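Local coordinates for hypothetical protein yiiM (Escherichia coli, PDB 1O65), which carries a MOSC domain and a three-helix domain and may act as a molybdenum-binding oxidoreductase on nitrogenous compounds, at residues Y77-W80 and A81-F84; P85-A88 and E89-A93; R215-Q218 and K219-L222; A187-A190 and W191-F195; E227-S230 and R231-W234. All coordinates share one frame; numbering follows the deposited sequence.

In the fold
The contacts fall into two groups. Contacts 1 and 2, with centres about 7 Å apart, belong to the MOSC region: helix 75-83 of a beta-alpha-beta unit and the loop that follows it, joined where Phe91 packs on Trp80. Contacts 3 and 4 lie in the three-helix region, and contact 5 follows it in the chain. Their centres are about 13 to 16 Å apart, and Arg220 links all three, forming a salt bridge to Glu227 and a probable hydrogen bond to Ala190 O, while Trp191 packs on Phe229. The two groups do not touch: the nearest atoms of contact 1 and contact 5 are about 10 Å apart. None of the five contacts is tied to an identified active site.

Contact 1 (Y77-W80 and A81-F84); sequences YLYW and AREF
Glu83 lays its aliphatic CG over one face of the Tyr79 ring, one helical turn back on helix 75-83. CG is 3.6 Å from the Tyr79 ring centroid and 19° off the normal, which fits a CH-pi contact. A bend at chi2 (-69°) turns the Glu83 chain across the phenol, and the carboxylate plane ends only 12° from that of the ring. On Tyr79 CD1, Arg82 NH1 approaches to 4.1 Å, its guanidinium nearly perpendicular to the ring. One residue on, Trp80 CE3 meets Phe84 CE2 at 4.2 Å, while Trp80 NE1 is hydrogen-bonded to Tyr72 OH. Backbone bonds carry the turn to its end: Ala81 N reaches Tyr77 O at 2.8 Å, and Phe84 N reaches Trp80 O at 2.8 Å. With an alanine at Tyr79, Glu83 CG would probably lose the surface it rests on and Lys153 its cation-pi partner. The Tyr79-Glu83 pairing is thus probably chiefly dispersive, made by the methylene rather than by a polar bond from the carboxylate.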
loop_
_atom_site.group_PDB
_atom_site.type_symbol
_atom_site.label_atom_id
_atom_site.label_comp_id
_atom_site.label_asym_id
_atom_site.label_seq_id
_atom_site.Cartn_x
_atom_site.Cartn_y
_atom_site.Cartn_z
ATOM N N TYR A 77 2.137 -13.912 0.024
ATOM C CA TYR A 77 3.127 -14.793 -0.597
ATOM C C TYR A 77 2.640 -16.238 -0.544
ATOM O O TYR A 77 2.865 -17.013 -1.489
ATOM C CB TYR A 77 4.512 -14.642 0.055
ATOM C CG TYR A 77 5.149 -13.300 -0.275
ATOM C CD1 TYR A 77 5.262 -12.889 -1.592
ATOM C CD2 TYR A 77 5.563 -12.422 0.731
ATOM C CE1 TYR A 77 5.840 -11.675 -1.909
ATOM C CE2 TYR A 77 6.119 -11.196 0.422
ATOM C CZ TYR A 77 6.260 -10.829 -0.902
ATOM O OH TYR A 77 6.808 -9.625 -1.239
ATOM N N LEU A 78 2.001 -16.627 0.563
ATOM C CA LEU A 78 1.417 -17.972 0.635
ATOM C C LEU A 78 0.484 -18.162 -0.569
ATOM O O LEU A 78 0.598 -19.122 -1.334
ATOM C CB LEU A 78 0.600 -18.145 1.915
ATOM C CG LEU A 78 1.397 -18.046 3.228
ATOM C CD1 LEU A 78 0.436 -18.016 4.418
ATOM C CD2 LEU A 78 2.370 -19.220 3.339
ATOM N N TYR A 79 -0.456 -17.229 -0.753
ATOM C CA TYR A 79 -1.353 -17.312 -1.891
ATOM C C TYR A 79 -0.601 -17.369 -3.219
ATOM O O TYR A 79 -0.917 -18.196 -4.085
ATOM C CB TYR A 79 -2.343 -16.145 -1.885
ATOM C CG TYR A 79 -3.218 -16.119 -3.132
ATOM C CD1 TYR A 79 -4.394 -16.835 -3.208
ATOM C CD2 TYR A 79 -2.839 -15.371 -4.232
ATOM C CE1 TYR A 79 -5.167 -16.807 -4.356
ATOM C CE2 TYR A 79 -3.613 -15.322 -5.368
ATOM C CZ TYR A 79 -4.769 -16.047 -5.436
ATOM O OH TYR A 79 -5.527 -16.003 -6.588
ATOM N N TRP A 80 0.389 -16.510 -3.451
ATOM C CA TRP A 80 1.079 -16.542 -4.743
ATOM C C TRP A 80 1.872 -17.815 -4.948
ATOM O O TRP A 80 1.792 -18.400 -6.041
ATOM C CB TRP A 80 1.932 -15.303 -4.976
ATOM C CG TRP A 80 1.137 -14.030 -4.993
ATOM C CD1 TRP A 80 1.314 -12.959 -4.182
ATOM C CD2 TRP A 80 0.026 -13.713 -5.854
ATOM N NE1 TRP A 80 0.376 -11.997 -4.470
ATOM C CE2 TRP A 80 -0.418 -12.426 -5.499
ATOM C CE3 TRP A 80 -0.627 -14.378 -6.890
ATOM C CZ2 TRP A 80 -1.485 -11.788 -6.147
ATOM C CZ3 TRP A 80 -1.670 -13.744 -7.550
ATOM C CH2 TRP A 80 -2.107 -12.457 -7.173
ATOM N N ALA A 81 2.595 -18.289 -3.937
ATOM C CA ALA A 81 3.346 -19.529 -4.068
ATOM C C ALA A 81 2.411 -20.691 -4.408
ATOM O O ALA A 81 2.786 -21.534 -5.214
ATOM C CB ALA A 81 4.181 -19.851 -2.850
ATOM N N ARG A 82 1.218 -20.727 -3.849
ATOM C CA ARG A 82 0.244 -21.772 -4.138
ATOM C C ARG A 82 -0.398 -21.588 -5.505
ATOM O O ARG A 82 -1.001 -22.510 -6.059
ATOM C CB ARG A 82 -0.817 -21.774 -3.038
ATOM C CG ARG A 82 -1.914 -22.808 -3.187
ATOM C CD ARG A 82 -3.138 -22.409 -2.369
ATOM N NE ARG A 82 -2.797 -22.102 -0.989
ATOM C CZ ARG A 82 -3.255 -21.071 -0.288
ATOM N NH1 ARG A 82 -4.101 -20.184 -0.805
ATOM N NH2 ARG A 82 -2.853 -20.919 0.977
ATOM N N GLU A 83 -0.362 -20.378 -6.056
ATOM C CA GLU A 83 -0.922 -20.143 -7.386
ATOM C C GLU A 83 0.118 -20.409 -8.460
ATOM O O GLU A 83 -0.169 -20.730 -9.613
ATOM C CB GLU A 83 -1.471 -18.722 -7.474
ATOM C CG GLU A 83 -2.715 -18.528 -6.594
ATOM C CD GLU A 83 -3.890 -19.309 -7.161
ATOM O OE1 GLU A 83 -4.103 -19.206 -8.391
ATOM O OE2 GLU A 83 -4.564 -20.010 -6.379
ATOM N N PHE A 84 1.398 -20.235 -8.093
ATOM C CA PHE A 84 2.497 -20.451 -9.024
ATOM C C PHE A 84 3.620 -21.230 -8.359
ATOM O O PHE A 84 4.722 -20.717 -8.152
ATOM C CB PHE A 84 3.021 -19.120 -9.571
ATOM C CG PHE A 84 2.023 -18.267 -10.297
ATOM C CD1 PHE A 84 1.474 -18.680 -11.497
ATOM C CD2 PHE A 84 1.588 -17.065 -9.757
ATOM C CE1 PHE A 84 0.541 -17.905 -12.162
ATOM C CE2 PHE A 84 0.665 -16.279 -10.410
ATOM C CZ PHE A 84 0.133 -16.700 -11.618
#

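Contact 2 (P85-A88 and E89-A93); sequences PEQA and ELFVA
Glu89 to Phe91 fold back on Gln87 and Ala88 through successive i to i+3 turns, and the chain then leaves by an inverse gamma turn centred on Phe91. Glu89 comes first: its bent side chain returns OE2 to 3.3 Å from Gln87 CA, a packing contact. Leu90 follows, held by a backbone bond and a side-chain contact. Its N donates to Gln87 O at 3.1 Å, from above the carbonyl plane, and its CD1 lies 3.6 Å from Gln87 CB. A chi1 of 48° sets Gln87 CG between the backbone N and the carbonyl carbon, on the side of Phe91 CE2. An alanine in place of Leu90 would keep the backbone bond but would probably leave Gln87 CB without its apolar mate. At Phe91, N donates to Ala88 O at 3.2 Å. The ring presents its edge to Ala88 CA, and CE2 touches Gln87 CG at 3.9 Å. The same ring meets Trp80 of helix 75-83 and lies almost parallel to Phe139, joining the loop to the body of the domain. The gamma turn closes with a weak bond from Val92 N to Leu90 O, 3.0 Å long.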
loop_
_atom_site.group_PDB
_atom_site.type_symbol
_atom_site.label_atom_id
_atom_site.label_comp_id
_atom_site.label_asym_id
_atom_site.label_seq_id
_atom_site.Cartn_x
_atom_site.Cartn_y
_atom_site.Cartn_z
ATOM N N PRO A 85 3.363 -22.497 -8.025
ATOM C CA PRO A 85 4.349 -23.357 -7.378
ATOM C C PRO A 85 5.652 -23.465 -8.136
ATOM O O PRO A 85 6.711 -23.466 -7.506
ATOM C CB PRO A 85 3.649 -24.695 -7.241
ATOM C CG PRO A 85 2.690 -24.735 -8.379
ATOM C CD PRO A 85 2.261 -23.309 -8.619
ATOM N N GLU A 86 5.637 -23.497 -9.463
ATOM C CA GLU A 86 6.809 -23.543 -10.312
ATOM C C GLU A 86 7.807 -22.425 -10.016
ATOM O O GLU A 86 8.988 -22.576 -10.338
ATOM C CB GLU A 86 6.418 -23.421 -11.790
ATOM C CG GLU A 86 6.622 -24.631 -12.648
ATOM C CD GLU A 86 5.494 -25.637 -12.654
ATOM O OE1 GLU A 86 4.304 -25.267 -12.756
ATOM O OE2 GLU A 86 5.803 -26.849 -12.564
ATOM N N GLN A 87 7.334 -21.259 -9.581
ATOM C CA GLN A 87 8.230 -20.167 -9.231
ATOM C C GLN A 87 7.997 -19.639 -7.821
ATOM O O GLN A 87 8.175 -18.454 -7.553
ATOM C CB GLN A 87 8.165 -19.038 -10.253
ATOM C CG GLN A 87 6.736 -18.612 -10.604
ATOM C CD GLN A 87 6.597 -18.647 -12.124
ATOM O OE1 GLN A 87 5.900 -19.663 -12.621
ATOM N NE2 GLN A 87 7.164 -17.790 -12.803
ATOM N N ALA A 88 7.774 -20.540 -6.882
ATOM C CA ALA A 88 7.548 -20.250 -5.485
ATOM C C ALA A 88 8.705 -19.546 -4.787
ATOM O O ALA A 88 8.444 -18.826 -3.815
ATOM C CB ALA A 88 7.214 -21.541 -4.730
ATOM N N GLU A 89 9.949 -19.691 -5.260
ATOM C CA GLU A 89 11.087 -19.052 -4.652
ATOM C C GLU A 89 11.041 -17.533 -4.844
ATOM O O GLU A 89 11.724 -16.825 -4.111
ATOM C CB GLU A 89 12.460 -19.457 -5.190
ATOM C CG GLU A 89 12.606 -20.659 -6.039
ATOM C CD GLU A 89 11.996 -20.521 -7.424
ATOM O OE1 GLU A 89 12.638 -19.847 -8.257
ATOM O OE2 GLU A 89 10.917 -21.105 -7.625
ATOM N N LEU A 90 10.374 -17.087 -5.903
ATOM C CA LEU A 90 10.277 -15.668 -6.177
ATOM C C LEU A 90 9.339 -14.966 -5.202
ATOM O O LEU A 90 9.486 -13.772 -4.986
ATOM C CB LEU A 90 9.726 -15.410 -7.591
ATOM C CG LEU A 90 10.519 -15.999 -8.753
ATOM C CD1 LEU A 90 9.743 -15.783 -10.048
ATOM C CD2 LEU A 90 11.928 -15.423 -8.806
ATOM N N PHE A 91 8.401 -15.703 -4.623
ATOM C CA PHE A 91 7.416 -15.071 -3.759
ATOM C C PHE A 91 7.866 -14.965 -2.327
ATOM O O PHE A 91 7.331 -15.624 -1.427
ATOM C CB PHE A 91 6.048 -15.751 -3.950
ATOM C CG PHE A 91 5.566 -15.575 -5.379
ATOM C CD1 PHE A 91 4.933 -14.417 -5.783
ATOM C CD2 PHE A 91 5.810 -16.566 -6.326
ATOM C CE1 PHE A 91 4.509 -14.250 -7.093
ATOM C CE2 PHE A 91 5.380 -16.401 -7.634
ATOM C CZ PHE A 91 4.736 -15.243 -8.028
ATOM N N VAL A 92 8.855 -14.097 -2.080
ATOM C CA VAL A 92 9.394 -13.815 -0.770
ATOM C C VAL A 92 9.648 -12.302 -0.668
ATOM O O VAL A 92 9.919 -11.669 -1.694
ATOM C CB VAL A 92 10.685 -14.565 -0.435
ATOM C CG1 VAL A 92 10.501 -16.074 -0.398
ATOM C CG2 VAL A 92 11.802 -14.277 -1.435
ATOM N N ALA A 93 9.419 -11.711 0.490
ATOM C CA ALA A 93 9.665 -10.275 0.659
ATOM C C ALA A 93 11.117 -9.987 0.286
ATOM O O ALA A 93 11.983 -10.821 0.558
ATOM C CB ALA A 93 9.375 -9.935 2.120
#

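Contact 3 (R215-Q218 and K219-L222); sequences RTMQ and KRRL
The guanidinium of Arg220 has Met217 CE on one face, 3.8 Å above the plane and over its centre, while Thr216 CG2 approaches obliquely, 3.9 Å from Arg220 NE. Met217 and Arg220 run side by side in the same direction: the arginine chain is extended from CG to NE, and the bent methionine brings its methyl up against the flat group. A second guanidinium, that of Arg215, takes Lys219 CE over one face, with Arg215 NH1 3.6 Å from it. Here the aliphatic lysine chain makes the contact, and Lys219 NZ stays 4.9 Å from Arg215 NH2. Gln218, bent at chi2 (65°), brings NE2 to 3.6 Å from Leu222 CG. The backbone holds the turn by regular i to i+4 bonds, from Lys219 N to Arg215 O at 2.7 Å and from Leu222 N to Gln218 O at 3.3 Å. Outward, Arg220 NH2 forms a salt bridge with Glu227 and bonds to Ala190 O of helix 183-191, whereas Met217 packs on Tyr200 and Leu204 of helix 197-204 and Arg221 pairs with Asp197 at the start of that helix.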
loop_
_atom_site.group_PDB
_atom_site.type_symbol
_atom_site.label_atom_id
_atom_site.label_comp_id
_atom_site.label_asym_id
_atom_site.label_seq_id
_atom_site.Cartn_x
_atom_site.Cartn_y
_atom_site.Cartn_z
ATOM N N ARG A 215 -7.803 12.927 -6.930
ATOM C CA ARG A 215 -7.907 13.348 -8.312
ATOM C C ARG A 215 -8.650 12.329 -9.159
ATOM O O ARG A 215 -9.652 12.656 -9.802
ATOM C CB ARG A 215 -6.484 13.575 -8.869
ATOM C CG ARG A 215 -6.475 13.986 -10.325
ATOM C CD ARG A 215 -5.079 14.079 -10.887
ATOM N NE ARG A 215 -5.002 14.827 -12.097
ATOM C CZ ARG A 215 -5.549 14.733 -13.278
ATOM N NH1 ARG A 215 -6.403 13.755 -13.575
ATOM N NH2 ARG A 215 -5.230 15.651 -14.205
ATOM N N THR A 216 -8.234 11.064 -9.130
ATOM C CA THR A 216 -8.912 10.036 -9.927
ATOM C C THR A 216 -10.397 9.964 -9.583
ATOM O O THR A 216 -11.275 9.934 -10.449
ATOM C CB THR A 216 -8.299 8.656 -9.657
ATOM O OG1 THR A 216 -6.916 8.714 -10.011
ATOM C CG2 THR A 216 -8.999 7.548 -10.431
ATOM N N MET A 217 -10.655 9.889 -8.269
ATOM C CA MET A 217 -12.059 9.768 -7.855
ATOM C C MET A 217 -12.812 11.019 -8.216
ATOM O O MET A 217 -13.905 10.898 -8.772
ATOM C CB MET A 217 -12.213 9.350 -6.399
ATOM C CG MET A 217 -11.546 8.004 -6.151
ATOM S SD MET A 217 -12.325 6.690 -7.118
ATOM C CE MET A 217 -10.973 5.536 -7.277
ATOM N N GLN A 218 -12.211 12.199 -8.002
ATOM C CA GLN A 218 -12.957 13.409 -8.407
ATOM C C GLN A 218 -13.174 13.428 -9.919
ATOM O O GLN A 218 -14.243 13.828 -10.391
ATOM C CB GLN A 218 -12.250 14.674 -7.946
ATOM C CG GLN A 218 -13.026 15.955 -8.250
ATOM C CD GLN A 218 -14.337 16.059 -7.510
ATOM O OE1 GLN A 218 -14.438 16.238 -6.287
ATOM N NE2 GLN A 218 -15.428 15.960 -8.270
ATOM N N LYS A 219 -12.167 12.998 -10.714
ATOM C CA LYS A 219 -12.376 12.957 -12.161
ATOM C C LYS A 219 -13.533 12.022 -12.520
ATOM O O LYS A 219 -14.256 12.329 -13.477
ATOM C CB LYS A 219 -11.182 12.585 -13.009
ATOM C CG LYS A 219 -10.022 13.565 -12.987
ATOM C CD LYS A 219 -10.481 14.957 -13.327
ATOM C CE LYS A 219 -9.300 15.901 -13.598
ATOM N NZ LYS A 219 -9.853 17.238 -13.985
ATOM N N ARG A 220 -13.721 10.933 -11.775
ATOM C CA ARG A 220 -14.841 10.055 -12.135
ATOM C C ARG A 220 -16.188 10.727 -11.875
ATOM O O ARG A 220 -17.090 10.570 -12.702
ATOM C CB ARG A 220 -14.772 8.727 -11.379
ATOM C CG ARG A 220 -13.585 7.862 -11.862
ATOM C CD ARG A 220 -13.609 6.583 -11.007
ATOM N NE ARG A 220 -12.409 5.791 -11.182
ATOM C CZ ARG A 220 -12.289 4.549 -10.722
ATOM N NH1 ARG A 220 -13.320 4.001 -10.073
ATOM N NH2 ARG A 220 -11.173 3.883 -10.929
ATOM N N ARG A 221 -16.316 11.473 -10.773
ATOM C CA ARG A 221 -17.608 12.086 -10.469
ATOM C C ARG A 221 -18.019 13.074 -11.563
ATOM O O ARG A 221 -19.182 13.052 -11.953
ATOM C CB ARG A 221 -17.676 12.773 -9.103
ATOM C CG ARG A 221 -17.207 11.902 -7.939
ATOM C CD ARG A 221 -17.588 12.482 -6.600
ATOM N NE ARG A 221 -19.045 12.521 -6.381
ATOM C CZ ARG A 221 -19.584 13.352 -5.498
ATOM N NH1 ARG A 221 -18.775 14.174 -4.795
ATOM N NH2 ARG A 221 -20.897 13.375 -5.313
ATOM N N LEU A 222 -17.061 13.860 -12.053
ATOM C CA LEU A 222 -17.351 14.879 -13.046
ATOM C C LEU A 222 -17.516 14.345 -14.454
ATOM O O LEU A 222 -18.338 14.850 -15.220
ATOM C CB LEU A 222 -16.263 15.969 -13.007
ATOM C CG LEU A 222 -16.271 16.817 -11.712
ATOM C CD1 LEU A 222 -14.997 17.633 -11.610
ATOM C CD2 LEU A 222 -17.478 17.748 -11.710
#

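Contact 4 (A187-A190 and W191-F195); sequences AAIA and WHMPF
Ala190 CB sits over one face of the Trp191 indole, 3.8 Å from the centroid of the five-membered ring and 3° off its normal, a CH-pi contact between sequence neighbours. At the six-membered ring, Trp191 CZ3 meets Ala187 CB at 3.6 Å. Trp191 CG lies anti to the carbonyl carbon (chi1 -53°), which turns the indole back along the helix to meet both alanines; Phe229 and Trp213 meet it edge-to-face. Next to this, Met193 CG packs 3.6 Å from Ile189 CA. Farther out the polar backbone takes over. Trp191 N to Ala187 O and His192 N to Ala188 O, each 2.9 Å, are both i to i+4 bonds. Ala188 O accepts a second time, almost in line with its C=O, from Met193 N at 3.0 Å, and this i to i+5 bond marks the departure from the helix. The carbonyl of Ile189 is met by a water, which donates to Ile189 O at 2.6 Å and to Met193 O at 2.8 Å. His192 NE2 bonds to Gln149 O of the MOSC region. The pairing of both bond types on one carbonyl, followed by a water bridge, is an alpha-helix C-terminus unwinding into the connection between helix 183-191 and helix 197-204 of the three-helix domain.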
loop_
_atom_site.group_PDB
_atom_site.type_symbol
_atom_site.label_atom_id
_atom_site.label_comp_id
_atom_site.label_asym_id
_atom_site.label_seq_id
_atom_site.Cartn_x
_atom_site.Cartn_y
_atom_site.Cartn_z
ATOM N N ALA A 187 -9.773 -0.347 -2.649
ATOM C CA ALA A 187 -9.346 -1.096 -3.797
ATOM C C ALA A 187 -10.568 -1.525 -4.613
ATOM O O ALA A 187 -10.536 -1.243 -5.819
ATOM C CB ALA A 187 -8.471 -2.303 -3.463
ATOM N N ALA A 188 -11.626 -2.011 -4.011
ATOM C CA ALA A 188 -12.814 -2.464 -4.704
ATOM C C ALA A 188 -13.567 -1.333 -5.397
ATOM O O ALA A 188 -14.142 -1.456 -6.487
ATOM C CB ALA A 188 -13.779 -3.172 -3.714
ATOM N N ILE A 189 -13.675 -0.217 -4.714
ATOM C CA ILE A 189 -14.309 0.968 -5.259
ATOM C C ILE A 189 -13.531 1.445 -6.490
ATOM O O ILE A 189 -14.104 1.965 -7.449
ATOM C CB ILE A 189 -14.331 2.123 -4.221
ATOM C CG1 ILE A 189 -15.254 1.769 -3.056
ATOM C CG2 ILE A 189 -14.736 3.410 -4.920
ATOM C CD1 ILE A 189 -15.259 2.721 -1.880
ATOM N N ALA A 190 -12.215 1.371 -6.461
ATOM C CA ALA A 190 -11.434 1.828 -7.598
ATOM C C ALA A 190 -11.481 0.857 -8.772
ATOM O O ALA A 190 -11.568 1.343 -9.888
ATOM C CB ALA A 190 -9.949 2.000 -7.253
ATOM N N TRP A 191 -11.396 -0.454 -8.492
ATOM C CA TRP A 191 -11.221 -1.383 -9.599
ATOM C C TRP A 191 -12.214 -2.508 -9.760
ATOM O O TRP A 191 -12.123 -3.240 -10.754
ATOM C CB TRP A 191 -9.820 -2.026 -9.428
ATOM C CG TRP A 191 -8.665 -1.111 -9.266
ATOM C CD1 TRP A 191 -8.329 -0.072 -10.095
ATOM C CD2 TRP A 191 -7.673 -1.117 -8.231
ATOM N NE1 TRP A 191 -7.195 0.530 -9.639
ATOM C CE2 TRP A 191 -6.763 -0.084 -8.507
ATOM C CE3 TRP A 191 -7.442 -1.934 -7.117
ATOM C CZ2 TRP A 191 -5.649 0.208 -7.697
ATOM C CZ3 TRP A 191 -6.341 -1.645 -6.326
ATOM C CH2 TRP A 191 -5.466 -0.582 -6.596
ATOM N N HIS A 192 -13.113 -2.780 -8.813
ATOM C CA HIS A 192 -14.018 -3.910 -8.979
ATOM C C HIS A 192 -15.456 -3.524 -9.253
ATOM O O HIS A 192 -16.152 -4.235 -9.981
ATOM C CB HIS A 192 -13.993 -4.806 -7.712
ATOM C CG HIS A 192 -12.657 -5.381 -7.369
ATOM N ND1 HIS A 192 -12.367 -5.879 -6.128
ATOM C CD2 HIS A 192 -11.508 -5.505 -8.071
ATOM C CE1 HIS A 192 -11.125 -6.319 -6.077
ATOM N NE2 HIS A 192 -10.567 -6.096 -7.267
ATOM N N MET A 193 -15.974 -2.459 -8.644
ATOM C CA MET A 193 -17.365 -2.116 -8.860
ATOM C C MET A 193 -17.614 -1.203 -10.042
ATOM O O MET A 193 -16.734 -0.499 -10.541
ATOM C CB MET A 193 -18.017 -1.530 -7.624
ATOM C CG MET A 193 -17.202 -0.684 -6.694
ATOM S SD MET A 193 -18.205 0.581 -5.853
ATOM C CE MET A 193 -18.159 1.882 -7.070
ATOM N N PRO A 194 -18.858 -1.273 -10.531
ATOM C CA PRO A 194 -19.255 -0.399 -11.626
ATOM C C PRO A 194 -19.418 1.025 -11.101
ATOM O O PRO A 194 -19.519 1.242 -9.900
ATOM C CB PRO A 194 -20.571 -0.958 -12.137
ATOM C CG PRO A 194 -20.955 -2.043 -11.208
ATOM C CD PRO A 194 -19.716 -2.482 -10.463
ATOM N N PHE A 195 -19.406 2.002 -11.999
ATOM C CA PHE A 195 -19.570 3.397 -11.657
ATOM C C PHE A 195 -20.631 3.621 -10.585
ATOM O O PHE A 195 -21.772 3.163 -10.652
ATOM C CB PHE A 195 -19.923 4.206 -12.938
ATOM C CG PHE A 195 -19.801 5.693 -12.653
ATOM C CD1 PHE A 195 -20.838 6.378 -12.042
ATOM C CD2 PHE A 195 -18.615 6.367 -12.926
ATOM C CE1 PHE A 195 -20.690 7.710 -11.734
ATOM C CE2 PHE A 195 -18.466 7.703 -12.618
ATOM C CZ PHE A 195 -19.528 8.385 -12.044
HETATM O O HOH W 1 -15.834 1.947 -9.428
#

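Contact 5 (E227-S230 and R231-W234); sequences EDFS and RRLW
The start of helix 230-234 is a capped N-terminus in which Asp228 caps the first turn and Phe229 packs against Arg232 and Leu233. Asp228 OD2 accepts from Ser230 N at 2.9 Å, approached from above the carboxylate plane, which is the bond of an Asx turn. Two waters serve the next amides: one donates to Asp228 OD2 at 2.7 Å and accepts from Arg231 N, the other donates to Asp228 O at 2.9 Å and accepts from Arg232 N at 3.0 Å. The first regular helical bond, Leu233 N to Phe229 O, is 3.1 Å long and nearly straight at 174°. Trp234 N then reaches Ser230 O. On the apolar side, Leu233 CD1 packs 3.6 Å from Phe229 CB. Arg232 lies alongside Phe229 and turns its guanidinium edge to CD1 of that ring, with NH2 at 3.4 Å from it and the planes 65° apart; NH2 also bonds to Gln149 and NH1 to Pro131 O. The whole is an N-terminal helix cap: first-turn amides, lacking acceptors within the helix, are met by the Asp228 side chain and two bridging waters.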
loop_
_atom_site.group_PDB
_atom_site.type_symbol
_atom_site.label_atom_id
_atom_site.label_comp_id
_atom_site.label_asym_id
_atom_site.label_seq_id
_atom_site.Cartn_x
_atom_site.Cartn_y
_atom_site.Cartn_z
ATOM N N GLU A 227 -11.964 5.860 -15.579
ATOM C CA GLU A 227 -10.791 5.927 -16.472
ATOM C C GLU A 227 -10.301 4.513 -16.838
ATOM O O GLU A 227 -10.598 3.521 -16.144
ATOM C CB GLU A 227 -9.672 6.734 -15.797
ATOM C CG GLU A 227 -8.902 5.928 -14.746
ATOM C CD GLU A 227 -9.706 5.697 -13.467
ATOM O OE1 GLU A 227 -10.715 6.381 -13.196
ATOM O OE2 GLU A 227 -9.386 4.774 -12.704
ATOM N N ASP A 228 -9.521 4.425 -17.908
ATOM C CA ASP A 228 -8.968 3.186 -18.440
ATOM C C ASP A 228 -7.779 2.638 -17.674
ATOM O O ASP A 228 -6.874 3.385 -17.258
ATOM C CB ASP A 228 -8.510 3.411 -19.904
ATOM C CG ASP A 228 -8.371 2.079 -20.620
ATOM O OD1 ASP A 228 -9.426 1.512 -20.990
ATOM O OD2 ASP A 228 -7.239 1.599 -20.805
ATOM N N PHE A 229 -7.720 1.333 -17.506
ATOM C CA PHE A 229 -6.647 0.691 -16.754
ATOM C C PHE A 229 -5.642 -0.056 -17.645
ATOM O O PHE A 229 -4.609 -0.495 -17.114
ATOM C CB PHE A 229 -7.201 -0.350 -15.779
ATOM C CG PHE A 229 -8.316 0.034 -14.873
ATOM C CD1 PHE A 229 -8.425 1.297 -14.341
ATOM C CD2 PHE A 229 -9.264 -0.915 -14.493
ATOM C CE1 PHE A 229 -9.466 1.634 -13.493
ATOM C CE2 PHE A 229 -10.298 -0.591 -13.633
ATOM C CZ PHE A 229 -10.412 0.680 -13.129
ATOM N N SER A 230 -5.886 -0.141 -18.935
ATOM C CA SER A 230 -5.060 -0.894 -19.835
ATOM C C SER A 230 -3.585 -0.576 -19.831
ATOM O O SER A 230 -2.808 -1.540 -19.759
ATOM C CB SER A 230 -5.576 -0.833 -21.291
ATOM O OG SER A 230 -6.889 -1.401 -21.306
ATOM N N ARG A 231 -3.188 0.683 -19.946
ATOM C CA ARG A 231 -1.760 0.974 -19.971
ATOM C C ARG A 231 -1.068 0.620 -18.662
ATOM O O ARG A 231 0.025 0.060 -18.681
ATOM C CB ARG A 231 -1.500 2.437 -20.343
ATOM C CG ARG A 231 -1.911 2.761 -21.765
ATOM C CD ARG A 231 -1.074 2.038 -22.792
ATOM N NE ARG A 231 -1.208 2.582 -24.130
ATOM C CZ ARG A 231 -2.328 2.803 -24.806
ATOM N NH1 ARG A 231 -3.530 2.527 -24.303
ATOM N NH2 ARG A 231 -2.263 3.337 -26.030
ATOM N N ARG A 232 -1.682 0.996 -17.542
ATOM C CA ARG A 232 -1.057 0.724 -16.235
ATOM C C ARG A 232 -0.851 -0.761 -16.025
ATOM O O ARG A 232 0.265 -1.182 -15.768
ATOM C CB ARG A 232 -1.896 1.337 -15.109
ATOM C CG ARG A 232 -1.462 0.945 -13.705
ATOM C CD ARG A 232 -2.259 1.781 -12.679
ATOM N NE ARG A 232 -3.713 1.637 -12.906
ATOM C CZ ARG A 232 -4.369 0.573 -12.431
ATOM N NH1 ARG A 232 -3.716 -0.360 -11.747
ATOM N NH2 ARG A 232 -5.669 0.419 -12.644
ATOM N N LEU A 233 -1.865 -1.583 -16.237
ATOM C CA LEU A 233 -1.786 -3.009 -15.994
ATOM C C LEU A 233 -0.970 -3.790 -17.010
ATOM O O LEU A 233 -0.380 -4.824 -16.662
ATOM C CB LEU A 233 -3.209 -3.609 -15.975
ATOM C CG LEU A 233 -4.071 -3.206 -14.769
ATOM C CD1 LEU A 233 -5.534 -3.482 -15.028
ATOM C CD2 LEU A 233 -3.572 -3.908 -13.516
ATOM N N TRP A 234 -1.016 -3.381 -18.278
ATOM C CA TRP A 234 -0.354 -4.079 -19.359
ATOM C C TRP A 234 0.733 -3.332 -20.094
ATOM O O TRP A 234 1.431 -3.917 -20.931
ATOM C CB TRP A 234 -1.432 -4.550 -20.362
ATOM C CG TRP A 234 -2.421 -5.478 -19.721
ATOM C CD1 TRP A 234 -3.666 -5.157 -19.273
ATOM C CD2 TRP A 234 -2.254 -6.876 -19.452
ATOM N NE1 TRP A 234 -4.291 -6.258 -18.739
ATOM C CE2 TRP A 234 -3.435 -7.326 -18.827
ATOM C CE3 TRP A 234 -1.223 -7.794 -19.692
ATOM C CZ2 TRP A 234 -3.620 -8.652 -18.440
ATOM C CZ3 TRP A 234 -1.411 -9.107 -19.293
ATOM C CH2 TRP A 234 -2.611 -9.516 -18.697
HETATM O O HOH W 2 -4.071 2.860 -17.603
HETATM O O HOH W 3 -4.991 3.010 -20.291
#